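Local coordinates for protein fatty acyl CoA synthetase FADD13 (FATTY-ACYL-CoA SYNTHETASE) (Mycobacterium tuberculosis, PDB 3R44) that belongs to the ANL superfamily of AMP-binding enzymes, built as a large N-terminal domain followed by a small C-terminal one, and is named a fatty acyl-CoA synthetase, at residues V79-L84 against L218-V223; N172-Y177 against A224-V229; L317-G322 against G390-G395. One frame throughout, in Å; residues are numbered along the deposited sequence.

Helix 223-235 and the loop before it tie the three contacts together. Contact 1 uses that loop and contact 2 the first turns of the helix, so their centres are about 9 Å apart, and Met176 CE sits 3.4 Å from Val223 N. Contact 3 lies farther along, its centre about 14 Å from that of contact 2 and about 21 Å from that of contact 1, yet its loop 317-322 reaches both: Val223 CG2 packs on Cys321 CA at 3.7 Å, and Thr227 OG1 hydrogen-bonds Cys321 O at 2.8 Å. The bound histidine lies about 11 Å from the side chain of Phe174, beyond direct contact, though Leu173 touches His192 of its pocket.

Contact 1. Residues V79-L84 against L218-V223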
loop_
_atom_site.group_PDB
_atom_site.type_symbol
_atom_site.label_atom_id
_atom_site.label_comp_id
_atom_site.label_asym_id
_atom_site.label_seq_id
_atom_site.Cartn_x
_atom_site.Cartn_y
_atom_site.Cartn_z
ATOM N N VAL A 79 10.175 -10.138 -13.303
ATOM C CA VAL A 79 9.935 -11.500 -12.908
ATOM C C VAL A 79 11.022 -11.940 -11.896
ATOM O O VAL A 79 10.771 -12.759 -11.007
ATOM C CB VAL A 79 9.840 -12.425 -14.124
ATOM C CG1 VAL A 79 11.240 -12.661 -14.738
ATOM C CG2 VAL A 79 9.120 -13.754 -13.766
ATOM N N GLU A 80 12.235 -11.401 -11.983
ATOM C CA GLU A 80 13.254 -11.697 -10.923
ATOM C C GLU A 80 12.855 -11.256 -9.525
ATOM O O GLU A 80 13.082 -11.947 -8.556
ATOM C CB GLU A 80 14.595 -11.064 -11.249
ATOM C CG GLU A 80 15.349 -11.694 -12.415
ATOM C CD GLU A 80 14.873 -11.246 -13.818
ATOM O OE1 GLU A 80 14.001 -10.346 -13.983
ATOM O OE2 GLU A 80 15.371 -11.839 -14.784
ATOM N N PHE A 81 12.280 -10.078 -9.421
ATOM C CA PHE A 81 11.747 -9.560 -8.165
ATOM C C PHE A 81 10.789 -10.619 -7.608
ATOM O O PHE A 81 10.913 -11.059 -6.431
ATOM C CB PHE A 81 11.035 -8.231 -8.410
ATOM C CG PHE A 81 10.739 -7.410 -7.184
ATOM C CD1 PHE A 81 11.064 -6.051 -7.181
ATOM C CD2 PHE A 81 10.079 -7.914 -6.098
ATOM C CE1 PHE A 81 10.814 -5.231 -6.085
ATOM C CE2 PHE A 81 9.843 -7.099 -4.981
ATOM C CZ PHE A 81 10.228 -5.766 -4.988
ATOM N N CYS A 82 9.840 -11.054 -8.439
ATOM C CA CYS A 82 8.809 -12.017 -7.957
ATOM C C CYS A 82 9.485 -13.357 -7.544
ATOM O O CYS A 82 9.156 -13.957 -6.527
ATOM C CB CYS A 82 7.831 -12.328 -9.059
ATOM S SG CYS A 82 6.839 -10.923 -9.523
ATOM N N CYS A 83 10.412 -13.806 -8.376
ATOM C CA CYS A 83 10.988 -15.132 -8.198
ATOM C C CYS A 83 11.985 -15.096 -7.053
ATOM O O CYS A 83 12.216 -16.108 -6.399
ATOM C CB CYS A 83 11.584 -15.661 -9.475
ATOM S SG CYS A 83 10.258 -16.101 -10.666
ATOM N N LEU A 84 12.533 -13.910 -6.758
ATOM C CA LEU A 84 13.412 -13.770 -5.552
ATOM C C LEU A 84 12.598 -13.888 -4.289
ATOM O O LEU A 84 13.032 -14.509 -3.285
ATOM C CB LEU A 84 14.196 -12.460 -5.524
ATOM C CG LEU A 84 15.441 -12.575 -6.400
ATOM C CD1 LEU A 84 16.026 -11.172 -6.792
ATOM C CD2 LEU A 84 16.548 -13.477 -5.807
ATOM N N LEU A 218 2.100 -0.874 -10.908
ATOM C CA LEU A 218 2.510 -0.204 -9.697
ATOM C C LEU A 218 3.702 -0.985 -9.105
ATOM O O LEU A 218 3.786 -2.197 -9.255
ATOM C CB LEU A 218 1.394 -0.208 -8.673
ATOM C CG LEU A 218 0.101 0.465 -9.169
ATOM C CD1 LEU A 218 -1.119 -0.036 -8.417
ATOM C CD2 LEU A 218 0.303 1.963 -9.068
ATOM N N PRO A 219 4.534 -0.314 -8.310
ATOM C CA PRO A 219 5.756 -0.995 -7.842
ATOM C C PRO A 219 5.519 -2.173 -6.923
ATOM O O PRO A 219 4.657 -2.147 -6.032
ATOM C CB PRO A 219 6.508 0.110 -7.095
ATOM C CG PRO A 219 6.017 1.382 -7.776
ATOM C CD PRO A 219 4.559 1.124 -8.026
ATOM N N MET A 220 6.367 -3.183 -7.066
ATOM C CA MET A 220 6.203 -4.389 -6.295
ATOM C C MET A 220 6.595 -4.251 -4.853
ATOM O O MET A 220 6.299 -5.150 -4.043
ATOM C CB MET A 220 6.922 -5.541 -6.956
ATOM C CG MET A 220 6.177 -6.052 -8.193
ATOM S SD MET A 220 7.311 -7.029 -9.230
ATOM C CE MET A 220 6.201 -7.415 -10.624
ATOM N N PHE A 221 7.250 -3.156 -4.490
ATOM C CA PHE A 221 7.570 -2.970 -3.100
ATOM C C PHE A 221 6.387 -2.441 -2.285
ATOM O O PHE A 221 6.571 -2.173 -1.118
ATOM C CB PHE A 221 8.826 -2.099 -2.888
ATOM C CG PHE A 221 8.790 -0.747 -3.622
ATOM C CD1 PHE A 221 7.960 0.290 -3.180
ATOM C CD2 PHE A 221 9.560 -0.544 -4.784
ATOM C CE1 PHE A 221 7.863 1.506 -3.896
ATOM C CE2 PHE A 221 9.497 0.669 -5.482
ATOM C CZ PHE A 221 8.649 1.706 -5.031
ATOM N N HIS A 222 5.247 -2.164 -2.911
ATOM C CA HIS A 222 4.041 -1.723 -2.210
ATOM C C HIS A 222 3.364 -3.022 -1.774
ATOM O O HIS A 222 3.293 -3.966 -2.546
ATOM C CB HIS A 222 3.037 -0.971 -3.127
ATOM C CG HIS A 222 3.476 0.395 -3.547
ATOM N ND1 HIS A 222 3.871 1.360 -2.644
ATOM C CD2 HIS A 222 3.549 0.973 -4.773
ATOM C CE1 HIS A 222 4.216 2.458 -3.297
ATOM N NE2 HIS A 222 4.046 2.247 -4.589
ATOM N N VAL A 223 2.852 -3.052 -0.553
ATOM C CA VAL A 223 2.254 -4.268 -0.027
ATOM C C VAL A 223 1.124 -4.781 -0.861
ATOM O O VAL A 223 0.989 -6.010 -1.027
ATOM C CB VAL A 223 1.890 -4.116 1.486
ATOM C CG1 VAL A 223 0.599 -3.249 1.669
ATOM C CG2 VAL A 223 1.717 -5.457 2.084
#
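Met220 lays its side chain along one face of the Phe81 ring, and the two side chains run antiparallel past one another. The main interaction is a CH-pi contact: Met220 CB lies 3.8 Å from the ring centroid and only 9° off the ring normal, almost exactly above the centre. A chi1 of -165° points the Phe81 ring away from its own backbone N, off helix 79-91 and toward the loop, where that face is presented to the methionine. Phe81 CZ also comes within 4.0 Å of Phe221 N, at a slant to the ring.

The sulfur interactions come next. Beyond CG the methionine chain is extended, carrying SD back toward the root of the phenylalanine; SD ends up 4.5 Å from the centroid of the Phe81 ring in an oblique Met-aromatic contact. The terminal methyl then meets a second sulfur, with Met220 CE 3.7 Å from Cys82 SG.

No hydrogen bond joins the two segments directly. Instead Asn77, just ahead of the helix, bonds Met220 N through OD1 and Leu218 O through ND2, holding the type I turn from Pro219 to His222 beside the helix start. Tyr35 of strand 33-37 touches Val79, Cys82 and Met220, while helix 46-62 packs on Cys83 and Leu84, and His222 occupies the N-cap position, right before helix 223-235.

Contact 2. Residues N172-Y177 against A224-V229; sequences NLFIMY and AALTTV
The Phe174 ring has Leu226 CD2 over the centre of one face and Met176 CB in plane at its edge, while the His190 ring of the adjoining strand meets it with the planes about 35° apart. Phe174 and Leu173 together face His190 in a classic beta bulge of strand 172-178, a strand of a three-stranded antiparallel sheet. Helix 223-235 lies across from this strand. Both bulge residues also touch Val195 of helix 192-205.

The contact itself runs through a single methyl group. Leu226 CD2 stands 3.9 Å from the centroid of the Phe174 ring and 8° off its normal, a CH-pi contact made nearly straight down onto the face. Strand and helix each contribute one side chain, and the two meet head-on at the ring face. The first torsion of Leu226 is trans, which stretches the branch out from the helix, and that of Phe174 turns its ring toward the helix, where the leucine methyl can sit on the face. The same methyl touches the second residue of the strand that points this way: Met176 SD is 4.3 Å from Leu226 CD2, a looser apolar approach beside the ring.

Around this apolar centre, Phe85 of helix 79-91 packs on both Leu226 and Leu173, closing a buried layer between strand and helices, and Cys321 touches Phe174. On the helix, Ala225 and Thr228 rest on strand 213-216 of the large mixed sheet. Ala224 O accepts twice, from Thr228 N at 3.0 Å and from Thr228 OG1 at 2.8 Å; the hydroxyl is tilted 26° from the carbonyl plane, and the amide approaches from the opposite face.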
loop_
_atom_site.group_PDB
_atom_site.type_symbol
_atom_site.label_atom_id
_atom_site.label_comp_id
_atom_site.label_asym_id
_atom_site.label_seq_id
_atom_site.Cartn_x
_atom_site.Cartn_y
_atom_site.Cartn_z
ATOM N N ASN A 172 8.258 -16.059 9.643
ATOM C CA ASN A 172 8.430 -14.799 8.958
ATOM C C ASN A 172 8.702 -14.971 7.496
ATOM O O ASN A 172 9.466 -15.869 7.101
ATOM C CB ASN A 172 9.570 -13.962 9.493
ATOM C CG ASN A 172 9.403 -13.589 10.907
ATOM O OD1 ASN A 172 8.290 -13.625 11.422
ATOM N ND2 ASN A 172 10.524 -13.239 11.569
ATOM N N LEU A 173 8.138 -14.065 6.706
ATOM C CA LEU A 173 8.263 -14.081 5.259
ATOM C C LEU A 173 8.754 -12.745 4.684
ATOM O O LEU A 173 9.507 -12.726 3.713
ATOM C CB LEU A 173 6.907 -14.439 4.597
ATOM C CG LEU A 173 6.834 -14.430 3.055
ATOM C CD1 LEU A 173 7.970 -15.264 2.417
ATOM C CD2 LEU A 173 5.486 -14.871 2.490
ATOM N N PHE A 174 8.219 -11.635 5.147
ATOM C CA PHE A 174 8.746 -10.356 4.664
ATOM C C PHE A 174 8.684 -9.294 5.717
ATOM O O PHE A 174 7.862 -9.412 6.661
ATOM C CB PHE A 174 8.189 -9.942 3.295
ATOM C CG PHE A 174 6.761 -9.511 3.285
ATOM C CD1 PHE A 174 6.435 -8.191 3.560
ATOM C CD2 PHE A 174 5.761 -10.370 2.906
ATOM C CE1 PHE A 174 5.080 -7.736 3.562
ATOM C CE2 PHE A 174 4.425 -9.932 2.870
ATOM C CZ PHE A 174 4.084 -8.610 3.180
ATOM N N ILE A 175 9.524 -8.266 5.544
ATOM C CA ILE A 175 9.444 -7.071 6.366
ATOM C C ILE A 175 9.307 -5.888 5.442
ATOM O O ILE A 175 10.134 -5.682 4.569
ATOM C CB ILE A 175 10.683 -6.853 7.254
ATOM C CG1 ILE A 175 11.023 -8.050 8.128
ATOM C CG2 ILE A 175 10.463 -5.662 8.179
ATOM C CD1 ILE A 175 12.459 -8.115 8.614
ATOM N N MET A 176 8.243 -5.141 5.628
ATOM C CA MET A 176 8.004 -3.969 4.853
ATOM C C MET A 176 7.977 -2.745 5.745
ATOM O O MET A 176 7.264 -2.686 6.781
ATOM C CB MET A 176 6.699 -4.118 4.027
ATOM C CG MET A 176 6.775 -5.244 2.910
ATOM S SD MET A 176 5.919 -4.777 1.377
ATOM C CE MET A 176 5.226 -3.276 1.919
ATOM N N TYR A 177 8.744 -1.737 5.374
ATOM C CA TYR A 177 8.859 -0.532 6.247
ATOM C C TYR A 177 7.730 0.514 6.032
ATOM O O TYR A 177 7.337 0.796 4.908
ATOM C CB TYR A 177 10.295 0.046 6.161
ATOM C CG TYR A 177 11.195 -0.784 7.024
ATOM C CD1 TYR A 177 11.588 -2.061 6.609
ATOM C CD2 TYR A 177 11.562 -0.352 8.272
ATOM C CE1 TYR A 177 12.365 -2.856 7.392
ATOM C CE2 TYR A 177 12.386 -1.144 9.082
ATOM C CZ TYR A 177 12.765 -2.401 8.641
ATOM O OH TYR A 177 13.534 -3.190 9.441
ATOM N N ALA A 224 0.310 -3.905 -1.441
ATOM C CA ALA A 224 -0.783 -4.413 -2.194
ATOM C C ALA A 224 -0.333 -5.040 -3.499
ATOM O O ALA A 224 -0.997 -5.953 -3.986
ATOM C CB ALA A 224 -1.834 -3.340 -2.459
ATOM N N ALA A 225 0.793 -4.603 -4.051
ATOM C CA ALA A 225 1.262 -5.178 -5.292
ATOM C C ALA A 225 1.825 -6.545 -4.971
ATOM O O ALA A 225 1.666 -7.499 -5.731
ATOM C CB ALA A 225 2.322 -4.278 -5.971
ATOM N N LEU A 226 2.490 -6.689 -3.819
ATOM C CA LEU A 226 2.980 -7.986 -3.441
ATOM C C LEU A 226 1.855 -9.004 -3.234
ATOM O O LEU A 226 1.911 -10.148 -3.684
ATOM C CB LEU A 226 3.795 -7.837 -2.138
ATOM C CG LEU A 226 4.589 -9.013 -1.704
ATOM C CD1 LEU A 226 5.207 -9.644 -2.973
ATOM C CD2 LEU A 226 5.654 -8.531 -0.610
ATOM N N THR A 227 0.846 -8.598 -2.510
ATOM C CA THR A 227 -0.341 -9.437 -2.313
ATOM C C THR A 227 -0.982 -9.825 -3.658
ATOM O O THR A 227 -1.380 -10.989 -3.826
ATOM C CB THR A 227 -1.288 -8.743 -1.340
ATOM O OG1 THR A 227 -0.598 -8.594 -0.087
ATOM C CG2 THR A 227 -2.573 -9.556 -1.147
ATOM N N THR A 228 -1.013 -8.900 -4.641
ATOM C CA THR A 228 -1.519 -9.164 -6.004
ATOM C C THR A 228 -0.726 -10.240 -6.686
ATOM O O THR A 228 -1.272 -11.139 -7.292
ATOM C CB THR A 228 -1.420 -7.931 -6.880
ATOM O OG1 THR A 228 -2.228 -6.920 -6.312
ATOM C CG2 THR A 228 -1.859 -8.152 -8.354
ATOM N N VAL A 229 0.580 -10.187 -6.568
ATOM C CA VAL A 229 1.416 -11.237 -7.170
ATOM C C VAL A 229 1.063 -12.624 -6.578
ATOM O O VAL A 229 0.922 -13.634 -7.276
ATOM C CB VAL A 229 2.896 -10.894 -6.957
ATOM C CG1 VAL A 229 3.856 -12.127 -7.185
ATOM C CG2 VAL A 229 3.307 -9.624 -7.764
#

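Contact 3. Residues L317-G322 against G390-G395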
loop_
_atom_site.group_PDB
_atom_site.type_symbol
_atom_site.label_atom_id
_atom_site.label_comp_id
_atom_site.label_asym_id
_atom_site.label_seq_id
_atom_site.Cartn_x
_atom_site.Cartn_y
_atom_site.Cartn_z
ATOM N N LEU A 317 -3.597 -1.272 4.892
ATOM C CA LEU A 317 -2.412 -0.666 5.470
ATOM C C LEU A 317 -1.325 -1.648 5.190
ATOM O O LEU A 317 -1.605 -2.818 4.996
ATOM C CB LEU A 317 -2.544 -0.535 6.987
ATOM C CG LEU A 317 -3.620 0.338 7.592
ATOM C CD1 LEU A 317 -3.253 0.543 9.085
ATOM C CD2 LEU A 317 -3.651 1.678 6.859
ATOM N N THR A 318 -0.085 -1.239 5.307
ATOM C CA THR A 318 1.008 -2.204 5.397
ATOM C C THR A 318 0.807 -3.300 6.451
ATOM O O THR A 318 1.013 -4.473 6.155
ATOM C CB THR A 318 2.357 -1.457 5.557
ATOM O OG1 THR A 318 2.454 -0.520 4.468
ATOM C CG2 THR A 318 3.533 -2.413 5.490
ATOM N N GLU A 319 0.340 -2.912 7.632
ATOM C CA GLU A 319 0.091 -3.817 8.756
ATOM C C GLU A 319 -0.985 -4.861 8.469
ATOM O O GLU A 319 -1.048 -5.874 9.143
ATOM C CB GLU A 319 -0.283 -3.009 9.989
ATOM C CG GLU A 319 0.909 -2.251 10.581
ATOM C CD GLU A 319 1.006 -0.787 10.111
ATOM O OE1 GLU A 319 0.623 -0.462 8.929
ATOM O OE2 GLU A 319 1.573 0.022 10.905
ATOM N N SER A 320 -1.865 -4.579 7.515
ATOM C CA SER A 320 -2.921 -5.536 7.119
ATOM C C SER A 320 -2.641 -6.273 5.825
ATOM O O SER A 320 -3.514 -6.914 5.246
ATOM C CB SER A 320 -4.260 -4.831 7.074
ATOM O OG SER A 320 -4.319 -4.011 5.952
ATOM N N CYS A 321 -1.387 -6.215 5.389
ATOM C CA CYS A 321 -0.909 -6.897 4.184
ATOM C C CYS A 321 -1.691 -6.557 2.960
ATOM O O CYS A 321 -1.907 -7.429 2.101
ATOM C CB CYS A 321 -0.957 -8.414 4.341
ATOM S SG CYS A 321 0.321 -9.290 3.485
ATOM N N GLY A 322 -2.196 -5.339 2.931
ATOM C CA GLY A 322 -3.011 -4.910 1.816
ATOM C C GLY A 322 -4.453 -5.371 1.825
ATOM O O GLY A 322 -5.143 -5.192 0.834
ATOM N N GLY A 390 -6.503 -8.542 20.484
ATOM C CA GLY A 390 -6.455 -9.111 19.175
ATOM C C GLY A 390 -6.818 -8.138 18.085
ATOM O O GLY A 390 -6.610 -8.457 16.962
ATOM N N TRP A 391 -7.410 -6.970 18.417
ATOM C CA TRP A 391 -7.765 -5.958 17.416
ATOM C C TRP A 391 -6.581 -5.024 17.208
ATOM O O TRP A 391 -6.090 -4.450 18.168
ATOM C CB TRP A 391 -8.942 -5.149 17.877
ATOM C CG TRP A 391 -10.204 -5.900 17.936
ATOM C CD1 TRP A 391 -10.727 -6.551 18.986
ATOM C CD2 TRP A 391 -11.157 -5.995 16.879
ATOM N NE1 TRP A 391 -11.992 -7.047 18.663
ATOM C CE2 TRP A 391 -12.263 -6.722 17.363
ATOM C CE3 TRP A 391 -11.173 -5.527 15.569
ATOM C CZ2 TRP A 391 -13.365 -7.033 16.569
ATOM C CZ3 TRP A 391 -12.280 -5.819 14.783
ATOM C CH2 TRP A 391 -13.357 -6.580 15.291
ATOM N N PHE A 392 -6.137 -4.912 15.955
ATOM C CA PHE A 392 -5.071 -4.005 15.576
ATOM C C PHE A 392 -5.614 -2.572 15.481
ATOM O O PHE A 392 -6.569 -2.337 14.762
ATOM C CB PHE A 392 -4.449 -4.389 14.230
ATOM C CG PHE A 392 -3.469 -3.394 13.753
ATOM C CD1 PHE A 392 -2.219 -3.285 14.351
ATOM C CD2 PHE A 392 -3.772 -2.541 12.721
ATOM C CE1 PHE A 392 -1.338 -2.311 13.959
ATOM C CE2 PHE A 392 -2.893 -1.599 12.317
ATOM C CZ PHE A 392 -1.660 -1.478 12.914
ATOM N N ARG A 393 -5.012 -1.641 16.199
ATOM C CA ARG A 393 -5.423 -0.245 16.145
ATOM C C ARG A 393 -4.698 0.525 15.050
ATOM O O ARG A 393 -3.464 0.728 15.095
ATOM C CB ARG A 393 -5.166 0.399 17.485
ATOM C CG ARG A 393 -5.960 -0.286 18.596
ATOM C CD ARG A 393 -5.724 0.245 20.005
ATOM N NE ARG A 393 -5.876 1.689 20.110
ATOM C CZ ARG A 393 -5.691 2.416 21.204
ATOM N NH1 ARG A 393 -5.395 1.866 22.364
ATOM N NH2 ARG A 393 -5.833 3.722 21.132
ATOM N N THR A 394 -5.440 0.966 14.060
ATOM C CA THR A 394 -4.825 1.559 12.884
ATOM C C THR A 394 -4.315 2.984 13.116
ATOM O O THR A 394 -3.445 3.427 12.367
ATOM C CB THR A 394 -5.809 1.601 11.669
ATOM O OG1 THR A 394 -6.909 2.474 12.003
ATOM C CG2 THR A 394 -6.357 0.203 11.320
ATOM N N GLY A 395 -4.883 3.720 14.073
ATOM C CA GLY A 395 -4.594 5.121 14.245
ATOM C C GLY A 395 -5.396 5.992 13.287
ATOM O O GLY A 395 -5.292 7.223 13.312
#
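Glu319 sets the aliphatic part of its side chain against the end of the Phe392 ring: Glu319 CG and Phe392 CZ are 3.6 Å apart, and Glu319 CB is just as near. The two side chains cross at about a right angle, and the carboxylate plane is turned 43° from the ring. Leu317 comes from another side. Its CD1 meets the ring in plane at the edge, 3.9 Å from Phe392 CE2, and touches Thr394 as well, lying 3.8 Å from Thr394 CB and equally close to its CG2 methyl. One leucine methyl thus touches both the ring edge and the threonine, which sit side by side in front of it. With chi1 at 173° the Phe392 ring swings clear of its own strand and out toward the loop.

The polar ends are held from outside the apolar patch. Glu319 bends at chi2, and its OE2 is hydrogen-bonded to the hydroxyl of Tyr376, which fixes the carboxylate while CB and CG lie against the ring. Thr394 OG1 bonds Val365 O and Asp396 N, which leaves its CG2 turned to Leu317. Within the loop, Leu317 N donates to Ser320 OG at 3.0 Å with an N-H...O angle of 160°, and Ser320 N returns to Leu317 O at 3.1 Å, tightening the short 3-10 turn that carries Glu319. Next door, Arg393 forms a salt bridge with Glu364.

Strand 391-394 pairs with strand 364-369, and the chain turns a corner at Gly395. The Thr-Glu of the loop and the Arg-Thr-Gly-Asp run beginning at Arg393 match the conserved A5 and A7 core motifs of the ANL superfamily, which in relatives lie close together at the active-site cleft.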